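Local coordinates for alpha-L-rhamnosidase (Klebsiella oxytoca, PDB 4XHC), which hydrolyses terminal alpha-L-rhamnose residues from rhamnosides as a family 78 glycoside hydrolase and holds rhamnose in its pocket, at residues 213-218 against 488-493; 242-247 against 285-290. One frame throughout, in Å; residues are numbered along the deposited sequence.

Interaction 1. Residues 213-218 against 488-493; sequences DPQLRA and QIKAYW
An N-capped helix start meets the side of a late helix here, within the six-hairpin glycosidase domain: Asp213, immediately ahead of helix 214-230, forms a salt bridge with Lys490 of helix 482-498. The short helical segments approach to 10.3 Å between axes and are inclined at 52°, and the gap is spanned mainly by the extended Lys490, helped by Gln215. Asp213 divides its carboxylate between two tasks. OD1 caps its own helix, accepting from Gln215 N at 3.0 Å and, weakly, from Leu216 N. OD2 takes Lys490 NZ at 2.8 Å on its syn lone pair, the side nearer OD1. Chi1 of -172° places CG beside the carbonyl carbon, from where OD1 reaches the first-turn amides while OD2 meets the lysine. Aspartate suits an N-cap because its short side chain can fold back to amides that lack acceptors in the first turn, and its negative charge probably complements the partial positive charge of the helix N-terminus.

Lys490 comes from the opposite direction, and lysine suits the place by joining a long apolar chain to a charged end. Gln215 runs obliquely past it, its OE1 3.6 Å from Lys490 CD. Leu216 touches the lysine at about a right angle, its CD2 4.1 Å from Lys490 CG. The same methyl meets Ile489 CG2, also at 4.1 Å; the branched ends of these two buried residues suit a contact that here turns apolar. Both continue onto the C-terminal Leu543, and helix 534-540 packs against them through Ile538 and Phe537. One carboxylate thus joins capping to interhelix pairing, and the helix start and the ammonium would together probably favour its ionised form.

Interaction 2. Residues 242-247 against 285-290; sequences DRRLWL and SANVFV. With RAM (alpha-L-rhamnopyranose), chain C.
Asn287 OD1 receives Arg244 NE at 3.0 Å, a side-chain bond that runs beside an antiparallel pairing of strands 245-246 and 287-289 at the rhamnose pocket. The donor stands above the amide's carbonyl plane, 59° out of it, so the oxygen is not met on a lone pair. Asn287 ND2 turns to Asp297 OD2, and asparagine suits the place by offering an acceptor and a donor from one short side chain. Two backbone bonds join the segments: Val288 N to Leu245 O, and Leu247 N to Ala286 O at 3.0 Å. Between them Trp246 and Asn287 form a non-hydrogen-bonded pair, their side chains lying side by side on one face of the sheet. On the other face Leu245 and Val288 turn to Phe274 of helix 264-276.

The indole of Trp246 is sandwiched. Asn287 CB makes a CH-pi contact over one face, 3.6 Å from the five-membered ring centroid, while rhamnose C5 lies 3.4 Å above the opposite face, toward the rim. A broad, flat tryptophan can thus present an apolar platform to the sugar with Asn287 of the partner strand behind it. Ala286 CB touches Trp246 CZ3, its small methyl fitting close to the ring.

Arg244 CD lies over the Phe289 face as a CH-pi donor, 3.7 Å from the ring centroid. Pro118 of the second subunit packs on that phenylalanine, and Asp119 of the same subunit on the arginine. The bend at chi3 (84°) carries the guanidinium out past the CE1-CZ rim, its plane 26° from the ring's, with Phe289 CZ over one guanidinium face near its rim.

Both interactions fall within the six-hairpin glycosidase range, but interaction 1 is a helix-helix contact and interaction 2 a strand pair at the sugar site. Their centres are 30 Å apart and their nearest atoms about 16 Å, so they do not touch. Along the chain interaction 2 is nested inside the loop closed by interaction 1: helix 214-230 is followed by strand 245-246, then strand 287-289, and much later helix 482-498. Interaction 1 therefore ties the early and late helices of a mostly helical span. Its centre lies 19 Å, and that of interaction 2 11 Å, from the centre of the chain. At the rhamnose site Asp249, Glu506 and other residues from distant parts of the sequence also hold the sugar.

Interaction 1. Residues 213-218 against 488-493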
loop_
_atom_site.group_PDB
_atom_site.type_symbol
_atom_site.label_atom_id
_atom_site.label_comp_id
_atom_site.label_asym_id
_atom_site.label_seq_id
_atom_site.Cartn_x
_atom_site.Cartn_y
_atom_site.Cartn_z
ATOM N N ASP A 213 -4.347 -38.504 -29.089
ATOM C CA ASP A 213 -4.477 -38.969 -27.720
ATOM C C ASP A 213 -5.050 -37.848 -26.845
ATOM O O ASP A 213 -4.368 -36.848 -26.609
ATOM C CB ASP A 213 -3.098 -39.380 -27.208
ATOM C CG ASP A 213 -3.152 -40.068 -25.861
ATOM O OD1 ASP A 213 -3.876 -39.601 -24.947
ATOM O OD2 ASP A 213 -2.440 -41.083 -25.724
ATOM N N PRO A 214 -6.290 -38.015 -26.338
ATOM C CA PRO A 214 -6.927 -36.903 -25.606
ATOM C C PRO A 214 -6.169 -36.451 -24.349
ATOM O O PRO A 214 -6.225 -35.275 -23.996
ATOM C CB PRO A 214 -8.316 -37.451 -25.247
ATOM C CG PRO A 214 -8.174 -38.932 -25.298
ATOM C CD PRO A 214 -7.125 -39.231 -26.332
ATOM N N GLN A 215 -5.457 -37.363 -23.693
ATOM C CA GLN A 215 -4.745 -37.011 -22.469
ATOM C C GLN A 215 -3.470 -36.207 -22.748
ATOM O O GLN A 215 -3.099 -35.336 -21.963
ATOM C CB GLN A 215 -4.421 -38.260 -21.654
ATOM C CG GLN A 215 -4.192 -37.948 -20.186
ATOM C CD GLN A 215 -3.544 -39.091 -19.428
ATOM O OE1 GLN A 215 -3.656 -40.268 -19.812
ATOM N NE2 GLN A 215 -2.865 -38.749 -18.332
ATOM N N LEU A 216 -2.791 -36.510 -23.854
ATOM C CA LEU A 216 -1.648 -35.709 -24.286
ATOM C C LEU A 216 -2.079 -34.320 -24.771
ATOM O O LEU A 216 -1.341 -33.345 -24.602
ATOM C CB LEU A 216 -0.874 -36.416 -25.395
ATOM C CG LEU A 216 -0.154 -37.711 -25.039
ATOM C CD1 LEU A 216 0.502 -38.297 -26.283
ATOM C CD2 LEU A 216 0.882 -37.493 -23.943
ATOM N N ARG A 217 -3.256 -34.239 -25.393
ATOM C CA ARG A 217 -3.806 -32.956 -25.833
ATOM C C ARG A 217 -4.021 -32.021 -24.645
ATOM O O ARG A 217 -3.655 -30.849 -24.704
ATOM C CB ARG A 217 -5.119 -33.154 -26.601
ATOM C CG ARG A 217 -5.801 -31.849 -27.004
ATOM C CD ARG A 217 -6.986 -32.052 -27.951
ATOM N NE ARG A 217 -6.627 -32.883 -29.101
ATOM C CZ ARG A 217 -5.836 -32.499 -30.107
ATOM N NH1 ARG A 217 -5.307 -31.278 -30.143
ATOM N NH2 ARG A 217 -5.565 -33.345 -31.092
ATOM N N ALA A 218 -4.602 -32.555 -23.572
ATOM C CA ALA A 218 -4.861 -31.787 -22.350
ATOM C C ALA A 218 -3.570 -31.262 -21.716
ATOM O O ALA A 218 -3.518 -30.127 -21.247
ATOM C CB ALA A 218 -5.627 -32.640 -21.350
ATOM N N GLN A 488 5.301 -42.034 -19.193
ATOM C CA GLN A 488 5.922 -41.178 -18.178
ATOM C C GLN A 488 5.487 -39.728 -18.227
ATOM O O GLN A 488 5.420 -39.070 -17.188
ATOM C CB GLN A 488 7.450 -41.237 -18.282
ATOM C CG GLN A 488 8.064 -42.358 -17.465
ATOM C CD GLN A 488 7.745 -42.223 -15.997
ATOM O OE1 GLN A 488 7.472 -43.220 -15.332
ATOM N NE2 GLN A 488 7.762 -40.986 -15.485
ATOM N N ILE A 489 5.232 -39.219 -19.426
ATOM C CA ILE A 489 4.665 -37.885 -19.567
ATOM C C ILE A 489 3.264 -37.868 -18.947
ATOM O O ILE A 489 2.927 -36.977 -18.179
ATOM C CB ILE A 489 4.619 -37.449 -21.046
ATOM C CG1 ILE A 489 6.036 -37.152 -21.533
ATOM C CG2 ILE A 489 3.726 -36.223 -21.227
ATOM C CD1 ILE A 489 6.177 -37.114 -23.035
ATOM N N LYS A 490 2.472 -38.885 -19.265
ATOM C CA LYS A 490 1.118 -39.009 -18.744
ATOM C C LYS A 490 1.046 -39.175 -17.225
ATOM O O LYS A 490 0.184 -38.586 -16.575
ATOM C CB LYS A 490 0.422 -40.199 -19.391
ATOM C CG LYS A 490 0.119 -40.019 -20.864
ATOM C CD LYS A 490 -0.622 -41.234 -21.385
ATOM C CE LYS A 490 -1.158 -41.003 -22.776
ATOM N NZ LYS A 490 -1.614 -42.293 -23.346
ATOM N N ALA A 491 1.933 -39.992 -16.663
ATOM C CA ALA A 491 1.913 -40.264 -15.225
ATOM C C ALA A 491 2.289 -39.028 -14.412
ATOM O O ALA A 491 1.646 -38.722 -13.412
ATOM C CB ALA A 491 2.855 -41.407 -14.894
ATOM N N TYR A 492 3.324 -38.319 -14.852
ATOM C CA TYR A 492 3.847 -37.169 -14.117
ATOM C C TYR A 492 3.074 -35.872 -14.408
ATOM O O TYR A 492 2.409 -35.344 -13.526
ATOM C CB TYR A 492 5.333 -37.005 -14.428
ATOM C CG TYR A 492 6.051 -35.939 -13.633
ATOM C CD1 TYR A 492 6.317 -36.105 -12.288
ATOM C CD2 TYR A 492 6.502 -34.776 -14.253
ATOM C CE1 TYR A 492 6.990 -35.132 -11.572
ATOM C CE2 TYR A 492 7.178 -33.798 -13.544
ATOM C CZ TYR A 492 7.418 -33.978 -12.205
ATOM O OH TYR A 492 8.102 -32.994 -11.528
ATOM N N TRP A 493 3.149 -35.363 -15.636
ATOM C CA TRP A 493 2.432 -34.130 -15.991
ATOM C C TRP A 493 0.909 -34.300 -15.964
ATOM O O TRP A 493 0.191 -33.363 -15.635
ATOM C CB TRP A 493 2.866 -33.621 -17.358
ATOM C CG TRP A 493 4.203 -32.924 -17.371
ATOM C CD1 TRP A 493 4.424 -31.598 -17.216
ATOM C CD2 TRP A 493 5.482 -33.518 -17.588
ATOM N NE1 TRP A 493 5.758 -31.323 -17.303
ATOM C CE2 TRP A 493 6.432 -32.485 -17.543
ATOM C CE3 TRP A 493 5.918 -34.828 -17.824
ATOM C CZ2 TRP A 493 7.792 -32.713 -17.722
ATOM C CZ3 TRP A 493 7.274 -35.059 -17.993
ATOM C CH2 TRP A 493 8.194 -34.006 -17.935
#

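Interaction 2. Residues 242-247 against 285-290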
loop_
_atom_site.group_PDB
_atom_site.type_symbol
_atom_site.label_atom_id
_atom_site.label_comp_id
_atom_site.label_asym_id
_atom_site.label_seq_id
_atom_site.Cartn_x
_atom_site.Cartn_y
_atom_site.Cartn_z
ATOM N N ASP A 242 10.682 -15.856 -10.462
ATOM C CA ASP A 242 11.480 -14.664 -10.142
ATOM C C ASP A 242 11.334 -13.545 -11.164
ATOM O O ASP A 242 12.045 -12.544 -11.064
ATOM C CB ASP A 242 12.982 -14.998 -10.163
ATOM C CG ASP A 242 13.352 -16.170 -9.289
ATOM O OD1 ASP A 242 13.291 -16.035 -8.050
ATOM O OD2 ASP A 242 13.745 -17.222 -9.843
ATOM N N ARG A 243 10.473 -13.725 -12.163
ATOM C CA ARG A 243 10.295 -12.738 -13.249
ATOM C C ARG A 243 11.591 -12.412 -13.983
ATOM O O ARG A 243 11.827 -11.262 -14.340
ATOM C CB ARG A 243 9.707 -11.434 -12.715
ATOM C CG ARG A 243 8.591 -11.634 -11.721
ATOM C CD ARG A 243 8.003 -10.312 -11.288
ATOM N NE ARG A 243 6.886 -10.525 -10.371
ATOM C CZ ARG A 243 5.930 -9.640 -10.135
ATOM N NH1 ARG A 243 5.953 -8.461 -10.735
ATOM N NH2 ARG A 243 4.937 -9.940 -9.308
ATOM N N ARG A 244 12.409 -13.430 -14.227
ATOM C CA ARG A 244 13.784 -13.204 -14.618
ATOM C C ARG A 244 14.304 -14.257 -15.577
ATOM O O ARG A 244 13.923 -15.427 -15.511
ATOM C CB ARG A 244 14.639 -13.208 -13.353
ATOM C CG ARG A 244 16.017 -12.633 -13.549
ATOM C CD ARG A 244 16.549 -11.978 -12.287
ATOM N NE ARG A 244 17.178 -12.916 -11.359
ATOM C CZ ARG A 244 16.802 -13.121 -10.101
ATOM N NH1 ARG A 244 15.763 -12.472 -9.568
ATOM N NH2 ARG A 244 17.469 -13.992 -9.364
ATOM N N LEU A 245 15.210 -13.830 -16.449
ATOM C CA LEU A 245 15.849 -14.707 -17.431
ATOM C C LEU A 245 16.980 -15.536 -16.823
ATOM O O LEU A 245 17.989 -14.981 -16.403
ATOM C CB LEU A 245 16.410 -13.845 -18.567
ATOM C CG LEU A 245 17.177 -14.521 -19.703
ATOM C CD1 LEU A 245 16.294 -15.503 -20.464
ATOM C CD2 LEU A 245 17.740 -13.464 -20.645
ATOM N N TRP A 246 16.808 -16.860 -16.779
ATOM C CA TRP A 246 17.865 -17.803 -16.351
ATOM C C TRP A 246 18.258 -18.713 -17.515
ATOM O O TRP A 246 17.422 -19.072 -18.345
ATOM C CB TRP A 246 17.389 -18.698 -15.199
ATOM C CG TRP A 246 17.225 -18.044 -13.854
ATOM C CD1 TRP A 246 16.189 -17.259 -13.448
ATOM C CD2 TRP A 246 18.086 -18.178 -12.720
ATOM N NE1 TRP A 246 16.366 -16.874 -12.141
ATOM C CE2 TRP A 246 17.521 -17.429 -11.670
ATOM C CE3 TRP A 246 19.286 -18.851 -12.490
ATOM C CZ2 TRP A 246 18.114 -17.331 -10.407
ATOM C CZ3 TRP A 246 19.881 -18.747 -11.232
ATOM C CH2 TRP A 246 19.291 -17.996 -10.210
ATOM N N LEU A 247 19.515 -19.133 -17.557
ATOM C CA LEU A 247 20.016 -19.856 -18.729
ATOM C C LEU A 247 19.478 -21.287 -18.846
ATOM O O LEU A 247 19.156 -21.735 -19.934
ATOM C CB LEU A 247 21.546 -19.857 -18.766
ATOM C CG LEU A 247 22.090 -19.316 -20.091
ATOM C CD1 LEU A 247 23.531 -18.848 -19.944
ATOM C CD2 LEU A 247 21.953 -20.347 -21.202
ATOM N N SER A 285 26.816 -15.337 -16.718
ATOM C CA SER A 285 26.084 -15.477 -15.473
ATOM C C SER A 285 24.968 -16.496 -15.597
ATOM O O SER A 285 24.582 -16.889 -16.698
ATOM C CB SER A 285 25.525 -14.122 -15.044
ATOM O OG SER A 285 26.587 -13.195 -14.916
ATOM N N ALA A 286 24.455 -16.923 -14.452
ATOM C CA ALA A 286 23.359 -17.871 -14.421
ATOM C C ALA A 286 22.057 -17.194 -14.842
ATOM O O ALA A 286 21.187 -17.839 -15.439
ATOM C CB ALA A 286 23.217 -18.469 -13.035
ATOM N N ASN A 287 21.934 -15.902 -14.528
ATOM C CA ASN A 287 20.741 -15.116 -14.863
ATOM C C ASN A 287 21.043 -13.633 -15.099
ATOM O O ASN A 287 22.074 -13.116 -14.648
ATOM C CB ASN A 287 19.706 -15.249 -13.753
ATOM C CG ASN A 287 20.209 -14.719 -12.431
ATOM O OD1 ASN A 287 19.999 -13.569 -12.106
ATOM N ND2 ASN A 287 20.890 -15.556 -11.673
ATOM N N VAL A 288 20.121 -12.956 -15.785
ATOM C CA VAL A 288 20.303 -11.563 -16.172
ATOM C C VAL A 288 19.095 -10.710 -15.767
ATOM O O VAL A 288 17.946 -11.109 -15.964
ATOM C CB VAL A 288 20.523 -11.459 -17.690
ATOM C CG1 VAL A 288 20.685 -10.016 -18.127
ATOM C CG2 VAL A 288 21.755 -12.236 -18.091
ATOM N N PHE A 289 19.365 -9.539 -15.198
ATOM C CA PHE A 289 18.331 -8.543 -14.940
ATOM C C PHE A 289 18.239 -7.603 -16.137
ATOM O O PHE A 289 19.225 -7.405 -16.848
ATOM C CB PHE A 289 18.666 -7.735 -13.679
ATOM C CG PHE A 289 18.783 -8.570 -12.432
ATOM C CD1 PHE A 289 17.684 -8.784 -11.624
ATOM C CD2 PHE A 289 19.993 -9.149 -12.079
ATOM C CE1 PHE A 289 17.788 -9.562 -10.485
ATOM C CE2 PHE A 289 20.103 -9.930 -10.945
ATOM C CZ PHE A 289 18.999 -10.138 -10.144
ATOM N N VAL A 290 17.063 -7.024 -16.363
ATOM C CA VAL A 290 16.895 -6.025 -17.441
ATOM C C VAL A 290 16.171 -4.758 -16.977
ATOM O O VAL A 290 15.666 -3.989 -17.800
ATOM C CB VAL A 290 16.161 -6.615 -18.665
ATOM C CG1 VAL A 290 16.966 -7.745 -19.275
ATOM C CG2 VAL A 290 14.760 -7.090 -18.296
HETATM C C1 RAM C . 15.530 -20.980 -9.025
HETATM C C2 RAM C . 14.449 -21.088 -10.082
HETATM C C3 RAM C . 15.052 -21.029 -11.473
HETATM C C4 RAM C . 16.319 -21.867 -11.506
HETATM C C5 RAM C . 17.365 -21.203 -10.625
HETATM C C6 RAM C . 18.307 -22.184 -9.974
HETATM O O1 RAM C . 15.071 -20.158 -8.025
HETATM O O2 RAM C . 13.833 -22.352 -9.900
HETATM O O3 RAM C . 14.127 -21.514 -12.448
HETATM O O4 RAM C . 16.820 -21.956 -12.826
HETATM O O5 RAM C . 16.726 -20.442 -9.578
#